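Long-range contacts in multicopper oxidase (Pseudomonas thermotolerans, PDB 6VOW), which probably couples the one-electron oxidation of phenolic or similar substrates to the reduction of dioxygen to water, as laccases do, through its copper sites: residues E159-R164 / V218-L223; A239-Y244 / L270-P275. All blocks are in the same frame, centred on the assembly; numbering follows the deposited sequence.

In the fold
Both contacts belong to the middle cupredoxin-like domain, and their centres lie about 10 Å apart. Along the chain they follow in series, 159-164 with 218-223 first, then 239-244 with 270-275. They share one mixed sheet, in which strand 218-225 runs next to strand 267-273, and 267-273 next to 240-246. The join is direct: L221 N lies 2.7 Å from L270 O, a probable hydrogen bond, while L221 and V272 pack on one face. On the other face F163 of interaction 1 meets A271 and Y244 of interaction 2. Interaction 2 thus builds the sheet, and interaction 1 lays over it the loop that leads in from strand 151-156.

Interaction 1 of 2, residues E159-R164 / V218-L223; sequences EPSGFR and VVRLRL
The loop 159-164 passes over strand 218-223 with its nearest CA atoms, those of F163 and R220, 6.6 Å apart and no direct hydrogen bond across. The phenylalanine does most of the touching. One face of its ring receives the methylene of R220, whose CB sits 3.8 Å from the F163 ring centroid and 17° off the normal, a CH-pi contact. Further along the same extended arginine, CD and NH1 pass near F163 CD2, the guanidinium tilted 39° from the ring plane. R220 CG stands opposite its backbone N (chi1 174°), which sets CB against the ring and runs the stem across it at about a right angle, carrying the charge beyond, to salt bridges with E157 and D269. An arginine suits this place because it is apolar along its stem and charged at its end. V218 adds a methyl, CG1 lying 3.8 Å from F163 CE1. With an alanine here instead of F163, the R220 stem and the V218 methyl would probably lose the ring that packs on them, and Y244 its edge-to-face partner. Polar groups fix the loop itself: S161 OG accepts from F163 N at 2.9 Å, an ST turn, for which serine supplies the hydroxyl. Two waters fill in where direct bonds are lacking. One accepts from R220 NH1 at 2.9 Å and reaches S161 OG only weakly; the other accepts from R164 N and donates to V218 O at 2.7 Å. The loop leads from strand 151-156 into strand 165-174, which lies beside 218-225 in a sheet of the cupredoxin-like beta-sandwich that multicopper oxidases repeat.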
ATOM      1  N   GLU A 159       7.863 -13.455  16.641  1.00 44.88           N
ATOM      2  CA  GLU A 159       9.208 -13.791  17.084  1.00 47.77           C
ATOM      3  C   GLU A 159      10.186 -12.943  16.302  1.00 49.04           C
ATOM      4  O   GLU A 159       9.927 -12.584  15.138  1.00 46.38           O
ATOM      5  CB  GLU A 159       9.531 -15.326  16.862  1.00 57.79           C
ATOM      6  CG  GLU A 159       8.575 -16.339  17.545  1.00 60.98           C
ATOM      7  CD  GLU A 159       8.392 -16.152  19.097  1.00 80.04           C
ATOM      8  OE1 GLU A 159       9.318 -15.630  19.784  1.00 88.85           O
ATOM      9  OE2 GLU A 159       7.311 -16.538  19.664  1.00 69.54           O
ATOM     10  N   PRO A 160      11.331 -12.663  16.901  1.00 52.22           N
ATOM     11  CA  PRO A 160      12.346 -11.832  16.319  1.00 56.80           C
ATOM     12  C   PRO A 160      12.717 -12.350  14.947  1.00 59.44           C
ATOM     13  O   PRO A 160      13.028 -13.495  14.797  1.00 50.21           O
ATOM     14  CB  PRO A 160      13.558 -11.954  17.314  1.00 59.43           C
ATOM     15  CG  PRO A 160      13.196 -12.983  18.308  1.00 65.27           C
ATOM     16  CD  PRO A 160      11.690 -13.054  18.292  1.00 58.65           C
ATOM     17  N   SER A 161      12.641 -11.515  13.926  1.00 60.08           N
ATOM     18  CA  SER A 161      13.258 -11.888  12.674  1.00 53.90           C
ATOM     19  C   SER A 161      14.719 -11.775  13.032  1.00 59.13           C
ATOM     20  O   SER A 161      15.115 -10.980  13.916  1.00 81.80           O
ATOM     21  CB  SER A 161      12.905 -10.895  11.570  1.00 49.69           C
ATOM     22  OG  SER A 161      13.584  -9.680  11.823  1.00 41.22           O
ATOM     23  N   GLY A 162      15.533 -12.493  12.356  1.00 52.76           N
ATOM     24  CA  GLY A 162      16.942 -12.182  12.499  1.00 61.27           C
ATOM     25  C   GLY A 162      17.373 -10.821  11.970  1.00 52.51           C
ATOM     26  O   GLY A 162      18.536 -10.621  11.839  1.00 57.56           O
ATOM     27  N   PHE A 163      16.519  -9.871  11.620  1.00 60.08           N
ATOM     28  CA  PHE A 163      17.066  -8.575  11.179  1.00 47.19           C
ATOM     29  C   PHE A 163      17.552  -7.737  12.314  1.00 46.55           C
ATOM     30  O   PHE A 163      16.830  -7.464  13.244  1.00 48.71           O
ATOM     31  CB  PHE A 163      16.085  -7.793  10.331  1.00 41.42           C
ATOM     32  CG  PHE A 163      15.877  -8.363   8.969  1.00 40.00           C
ATOM     33  CD1 PHE A 163      16.771  -8.130   7.958  1.00 40.86           C
ATOM     34  CD2 PHE A 163      14.742  -9.136   8.687  1.00 39.18           C
ATOM     35  CE1 PHE A 163      16.584  -8.654   6.705  1.00 34.89           C
ATOM     36  CE2 PHE A 163      14.571  -9.618   7.423  1.00 42.75           C
ATOM     37  CZ  PHE A 163      15.487  -9.321   6.421  1.00 39.89           C
ATOM     38  N   ARG A 164      18.775  -7.256  12.164  1.00 48.24           N
ATOM     39  CA  ARG A 164      19.402  -6.378  13.156  1.00 60.02           C
ATOM     40  C   ARG A 164      19.029  -4.912  12.943  1.00 55.21           C
ATOM     41  O   ARG A 164      19.157  -4.110  13.839  1.00 45.86           O
ATOM     42  CB  ARG A 164      20.951  -6.534  13.149  1.00 58.93           C
ATOM     43  CG  ARG A 164      21.412  -7.964  13.051  1.00 75.71           C
ATOM     44  CD  ARG A 164      22.590  -8.291  13.956  1.00102.55           C
ATOM     45  NE  ARG A 164      22.323  -9.540  14.682  1.00120.60           N
ATOM     46  CZ  ARG A 164      21.712  -9.654  15.875  1.00103.15           C
ATOM     47  NH1 ARG A 164      21.304  -8.573  16.566  1.00 99.01           N
ATOM     48  NH2 ARG A 164      21.511 -10.875  16.390  1.00 83.94           N
ATOM     49  N   VAL A 218      23.237  -6.584   7.277  1.00 50.74           N
ATOM     50  CA  VAL A 218      22.025  -6.755   6.447  1.00 44.29           C
ATOM     51  C   VAL A 218      20.853  -5.918   7.006  1.00 48.52           C
ATOM     52  O   VAL A 218      20.502  -5.991   8.156  1.00 47.84           O
ATOM     53  CB  VAL A 218      21.633  -8.243   6.278  1.00 49.28           C
ATOM     54  CG1 VAL A 218      20.274  -8.429   5.649  1.00 50.61           C
ATOM     55  CG2 VAL A 218      22.644  -8.965   5.399  1.00 57.26           C
ATOM     56  N   VAL A 219      20.255  -5.082   6.156  1.00 46.46           N
ATOM     57  CA  VAL A 219      19.287  -4.138   6.605  1.00 41.38           C
ATOM     58  C   VAL A 219      18.023  -4.444   5.908  1.00 42.08           C
ATOM     59  O   VAL A 219      18.035  -4.656   4.769  1.00 45.14           O
ATOM     60  CB  VAL A 219      19.653  -2.696   6.290  1.00 48.51           C
ATOM     61  CG1 VAL A 219      18.484  -1.808   6.695  1.00 54.95           C
ATOM     62  CG2 VAL A 219      20.955  -2.298   7.012  1.00 49.23           C
ATOM     63  N   ARG A 220      16.933  -4.468   6.635  1.00 44.87           N
ATOM     64  CA  ARG A 220      15.600  -4.650   6.073  1.00 40.62           C
ATOM     65  C   ARG A 220      15.039  -3.284   5.752  1.00 40.31           C
ATOM     66  O   ARG A 220      14.749  -2.486   6.665  1.00 45.31           O
ATOM     67  CB  ARG A 220      14.758  -5.237   7.138  1.00 38.57           C
ATOM     68  CG  ARG A 220      13.326  -5.366   6.768  1.00 44.74           C
ATOM     69  CD  ARG A 220      12.623  -5.865   7.984  1.00 45.12           C
ATOM     70  NE  ARG A 220      11.351  -6.457   7.645  1.00 41.10           N
ATOM     71  CZ  ARG A 220      10.697  -7.246   8.474  1.00 46.85           C
ATOM     72  NH1 ARG A 220      11.254  -7.558   9.655  1.00 42.41           N
ATOM     73  NH2 ARG A 220       9.510  -7.759   8.122  1.00 40.70           N
ATOM     74  N   LEU A 221      14.916  -3.007   4.468  1.00 40.00           N
ATOM     75  CA  LEU A 221      14.360  -1.745   3.989  1.00 41.79           C
ATOM     76  C   LEU A 221      12.924  -2.013   3.746  1.00 38.01           C
ATOM     77  O   LEU A 221      12.546  -2.879   2.931  1.00 41.36           O
ATOM     78  CB  LEU A 221      14.998  -1.318   2.645  1.00 41.04           C
ATOM     79  CG  LEU A 221      16.481  -1.091   2.579  1.00 42.21           C
ATOM     80  CD1 LEU A 221      16.839  -0.608   1.182  1.00 41.96           C
ATOM     81  CD2 LEU A 221      16.813  -0.067   3.614  1.00 47.98           C
ATOM     82  N   ARG A 222      12.123  -1.319   4.484  1.00 38.48           N
ATOM     83  CA  ARG A 222      10.668  -1.477   4.358  1.00 39.93           C
ATOM     84  C   ARG A 222      10.259  -0.398   3.372  1.00 38.11           C
ATOM     85  O   ARG A 222      10.434   0.771   3.666  1.00 36.07           O
ATOM     86  CB  ARG A 222       9.992  -1.217   5.727  1.00 37.79           C
ATOM     87  CG  ARG A 222      10.428  -2.190   6.797  1.00 32.79           C
ATOM     88  CD  ARG A 222       9.838  -1.778   8.126  1.00 39.18           C
ATOM     89  NE  ARG A 222      10.139  -2.708   9.250  1.00 37.65           N
ATOM     90  CZ  ARG A 222       9.529  -3.864   9.480  1.00 32.70           C
ATOM     91  NH1 ARG A 222       8.661  -4.343   8.687  1.00 33.63           N
ATOM     92  NH2 ARG A 222       9.852  -4.607  10.552  1.00 40.23           N
ATOM     93  N   LEU A 223       9.735  -0.799   2.214  1.00 39.33           N
ATOM     94  CA  LEU A 223       9.467   0.161   1.104  1.00 37.04           C
ATOM     95  C   LEU A 223       7.997   0.227   0.948  1.00 35.02           C
ATOM     96  O   LEU A 223       7.344  -0.802   0.687  1.00 41.80           O
ATOM     97  CB  LEU A 223      10.084  -0.357  -0.157  1.00 39.00           C
ATOM     98  CG  LEU A 223      11.594  -0.058  -0.114  1.00 51.55           C
ATOM     99  CD1 LEU A 223      12.395  -1.095  -0.878  1.00 59.80           C
ATOM    100  CD2 LEU A 223      11.807   1.287  -0.744  1.00 53.14           C
TER
HETATM  101  O   HOH W   1      13.192  -6.279  11.340  1.00 54.34           O
HETATM  102  O   HOH W   2      20.361  -7.922   9.988  0.50 30.49           O

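Interaction 2 of 2, residues A239-Y244 / L270-P275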
ATOM      1  N   ALA A 239      24.232  -3.168  -5.153  1.00 65.71           N
ATOM      2  CA  ALA A 239      24.093  -3.780  -3.830  1.00 53.89           C
ATOM      3  C   ALA A 239      23.527  -5.156  -4.022  1.00 55.48           C
ATOM      4  O   ALA A 239      22.877  -5.407  -5.041  1.00 63.12           O
ATOM      5  CB  ALA A 239      23.166  -2.963  -2.961  1.00 67.17           C
ATOM      6  N   GLU A 240      23.799  -6.062  -3.078  1.00 53.94           N
ATOM      7  CA  GLU A 240      23.110  -7.379  -3.021  1.00 56.34           C
ATOM      8  C   GLU A 240      21.837  -7.115  -2.319  1.00 44.66           C
ATOM      9  O   GLU A 240      21.882  -6.747  -1.149  1.00 51.67           O
ATOM     10  CB  GLU A 240      23.800  -8.375  -2.098  1.00 60.03           C
ATOM     11  CG  GLU A 240      24.874  -9.221  -2.688  1.00 70.62           C
ATOM     12  CD  GLU A 240      25.216 -10.266  -1.677  1.00 79.19           C
ATOM     13  OE1 GLU A 240      25.827  -9.859  -0.649  1.00 75.79           O
ATOM     14  OE2 GLU A 240      24.794 -11.446  -1.888  1.00 72.87           O
ATOM     15  N   ALA A 241      20.716  -7.343  -2.969  1.00 51.21           N
ATOM     16  CA  ALA A 241      19.424  -7.041  -2.366  1.00 52.43           C
ATOM     17  C   ALA A 241      18.484  -8.212  -2.599  1.00 46.61           C
ATOM     18  O   ALA A 241      18.474  -8.817  -3.669  1.00 44.85           O
ATOM     19  CB  ALA A 241      18.871  -5.711  -2.907  1.00 60.70           C
ATOM     20  N   ARG A 242      17.781  -8.593  -1.547  1.00 42.17           N
ATOM     21  CA  ARG A 242      16.879  -9.738  -1.602  1.00 44.89           C
ATOM     22  C   ARG A 242      15.509  -9.362  -1.136  1.00 39.45           C
ATOM     23  O   ARG A 242      15.336  -8.709  -0.173  1.00 43.00           O
ATOM     24  CB  ARG A 242      17.417 -10.856  -0.720  1.00 50.46           C
ATOM     25  CG  ARG A 242      18.630 -11.475  -1.335  1.00 50.07           C
ATOM     26  CD  ARG A 242      19.299 -12.428  -0.388  1.00 59.27           C
ATOM     27  NE  ARG A 242      20.026 -13.426  -1.144  1.00 65.08           N
ATOM     28  CZ  ARG A 242      19.700 -14.730  -1.259  1.00 90.19           C
ATOM     29  NH1 ARG A 242      18.623 -15.263  -0.648  1.00 87.03           N
ATOM     30  NH2 ARG A 242      20.470 -15.533  -2.010  1.00 92.81           N
ATOM     31  N   LEU A 243      14.514  -9.785  -1.866  1.00 39.99           N
ATOM     32  CA  LEU A 243      13.181  -9.598  -1.489  1.00 38.40           C
ATOM     33  C   LEU A 243      12.849 -10.644  -0.427  1.00 36.41           C
ATOM     34  O   LEU A 243      13.161 -11.791  -0.598  1.00 40.36           O
ATOM     35  CB  LEU A 243      12.324  -9.739  -2.712  1.00 41.41           C
ATOM     36  CG  LEU A 243      12.558  -8.603  -3.727  1.00 36.71           C
ATOM     37  CD1 LEU A 243      11.792  -8.915  -5.003  1.00 45.93           C
ATOM     38  CD2 LEU A 243      12.090  -7.285  -3.157  1.00 40.17           C
ATOM     39  N   TYR A 244      12.252 -10.202   0.668  1.00 33.69           N
ATOM     40  CA  TYR A 244      11.798 -11.122   1.730  1.00 38.68           C
ATOM     41  C   TYR A 244      10.322 -11.150   1.939  1.00 42.35           C
ATOM     42  O   TYR A 244       9.781 -12.108   2.566  1.00 45.90           O
ATOM     43  CB  TYR A 244      12.419 -10.750   3.039  1.00 36.80           C
ATOM     44  CG  TYR A 244      13.750 -11.407   3.301  1.00 39.33           C
ATOM     45  CD1 TYR A 244      14.816 -11.187   2.456  1.00 35.92           C
ATOM     46  CD2 TYR A 244      13.908 -12.290   4.326  1.00 43.33           C
ATOM     47  CE1 TYR A 244      16.051 -11.791   2.679  1.00 41.94           C
ATOM     48  CE2 TYR A 244      15.102 -12.909   4.577  1.00 38.67           C
ATOM     49  CZ  TYR A 244      16.170 -12.642   3.774  1.00 46.74           C
ATOM     50  OH  TYR A 244      17.301 -13.254   4.064  1.00 45.17           O
ATOM     51  N   LEU A 270      12.990  -5.321   1.573  1.00 37.42           N
ATOM     52  CA  LEU A 270      14.065  -5.444   0.688  1.00 40.38           C
ATOM     53  C   LEU A 270      15.241  -5.535   1.635  1.00 39.57           C
ATOM     54  O   LEU A 270      15.551  -4.540   2.311  1.00 46.80           O
ATOM     55  CB  LEU A 270      14.107  -4.211  -0.256  1.00 43.60           C
ATOM     56  CG  LEU A 270      15.297  -4.242  -1.222  1.00 43.03           C
ATOM     57  CD1 LEU A 270      15.444  -5.579  -1.911  1.00 48.25           C
ATOM     58  CD2 LEU A 270      15.284  -3.167  -2.253  1.00 47.35           C
ATOM     59  N   ALA A 271      15.810  -6.723   1.787  1.00 37.96           N
ATOM     60  CA  ALA A 271      17.049  -6.838   2.601  1.00 43.51           C
ATOM     61  C   ALA A 271      18.253  -6.574   1.777  1.00 46.37           C
ATOM     62  O   ALA A 271      18.446  -7.238   0.717  1.00 42.06           O
ATOM     63  CB  ALA A 271      17.196  -8.184   3.191  1.00 43.17           C
ATOM     64  N   VAL A 272      19.095  -5.664   2.277  1.00 39.03           N
ATOM     65  CA  VAL A 272      20.215  -5.166   1.522  1.00 43.36           C
ATOM     66  C   VAL A 272      21.507  -5.446   2.325  1.00 42.25           C
ATOM     67  O   VAL A 272      21.597  -5.102   3.509  1.00 37.67           O
ATOM     68  CB  VAL A 272      20.066  -3.642   1.309  1.00 44.86           C
ATOM     69  CG1 VAL A 272      21.307  -3.019   0.673  1.00 52.90           C
ATOM     70  CG2 VAL A 272      18.899  -3.389   0.372  1.00 42.94           C
ATOM     71  N   ARG A 273      22.498  -6.037   1.681  1.00 41.05           N
ATOM     72  CA  ARG A 273      23.829  -6.052   2.270  1.00 43.64           C
ATOM     73  C   ARG A 273      24.429  -4.733   2.002  1.00 47.31           C
ATOM     74  O   ARG A 273      24.650  -4.351   0.843  1.00 49.29           O
ATOM     75  CB  ARG A 273      24.716  -7.103   1.695  1.00 48.27           C
ATOM     76  CG  ARG A 273      26.192  -7.044   2.273  1.00 43.97           C
ATOM     77  CD  ARG A 273      26.204  -7.472   3.695  1.00 46.35           C
ATOM     78  NE  ARG A 273      25.804  -8.867   3.769  1.00 54.77           N
ATOM     79  CZ  ARG A 273      25.862  -9.629   4.863  1.00 59.14           C
ATOM     80  NH1 ARG A 273      26.327  -9.189   6.072  1.00 52.33           N
ATOM     81  NH2 ARG A 273      25.434 -10.873   4.742  1.00 48.21           N
ATOM     82  N   VAL A 274      24.689  -4.023   3.090  1.00 44.35           N
ATOM     83  CA  VAL A 274      25.258  -2.718   3.014  1.00 40.36           C
ATOM     84  C   VAL A 274      26.741  -2.924   2.725  1.00 56.15           C
ATOM     85  O   VAL A 274      27.436  -3.662   3.439  1.00 53.11           O
ATOM     86  CB  VAL A 274      25.058  -1.953   4.321  1.00 44.09           C
ATOM     87  CG1 VAL A 274      25.687  -0.586   4.249  1.00 50.05           C
ATOM     88  CG2 VAL A 274      23.591  -1.804   4.655  1.00 50.02           C
ATOM     89  N   PRO A 275      27.249  -2.248   1.679  1.00 62.59           N
ATOM     90  CA  PRO A 275      28.603  -2.460   1.315  1.00 54.12           C
ATOM     91  C   PRO A 275      29.498  -1.809   2.327  1.00 58.52           C
ATOM     92  O   PRO A 275      29.041  -1.218   3.273  1.00 57.75           O
ATOM     93  CB  PRO A 275      28.714  -1.795  -0.065  1.00 56.28           C
ATOM     94  CG  PRO A 275      27.541  -0.901  -0.195  1.00 57.32           C
ATOM     95  CD  PRO A 275      26.691  -1.068   1.010  1.00 62.57           C
TER
HETATM   96  O   HOH W   3      26.358 -10.875   1.681  1.00 51.78           O
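R242 and A271 face each other as a hydrogen-bonded pair between strands running antiparallel, their axes 157° apart in direction. Two backbone bonds close this pair, R242 N to A271 O at 2.7 Å and A271 N to R242 O at 2.8 Å, both acceptors being met in the carbonyl plane. A third bond, R273 N to E240 O at 3.0 Å, ties the strands two residues further along. At the non-hydrogen-bonded pair A241-V272 each CA-H makes a contact with a carbonyl oxygen, A241 CA with A271 O and V272 CA with E240 O; L243 with L270 is the other such pair.

These strands, 240-246 and 267-273, are neighbours in a mixed sheet of the cupredoxin-like, Greek-key type of beta-sandwich that multicopper oxidases repeat, and the alternation of side chains gives each face its character.

Apolar contacts dominate the face of A241, L243, L270 and V272. In L270, chi1 of 178° sends CG away from the backbone N, and the turn at chi2 then sets CD1 3.6 Å from A241 CB and also close to L243 CD2. The small alanine leaves space for that methyl and for V272 CG2, while L223 of the next strand packs on L270 and L221 on V272. On the opposite face the methyl of A271 lies 3.8 Å from Y244 CE1; its small size suits a place shared with the rings of Y244 and F163. The tyrosine OH bonds to P306 O.

Charged groups take the more open end of that face. E240 and R273 run side by side, their flat groups 14° apart, but E240 OE1 stays 4.5 Å from R273 NE. A water bridges them, donating to E240 OE1 at 2.6 Å and accepting weakly from R273 NE. The arginine bends at chi2 and chi3, and its NH1 bonds to the carbonyls of G216 and G303. R242 and R273 each make a cation-pi contact with W305.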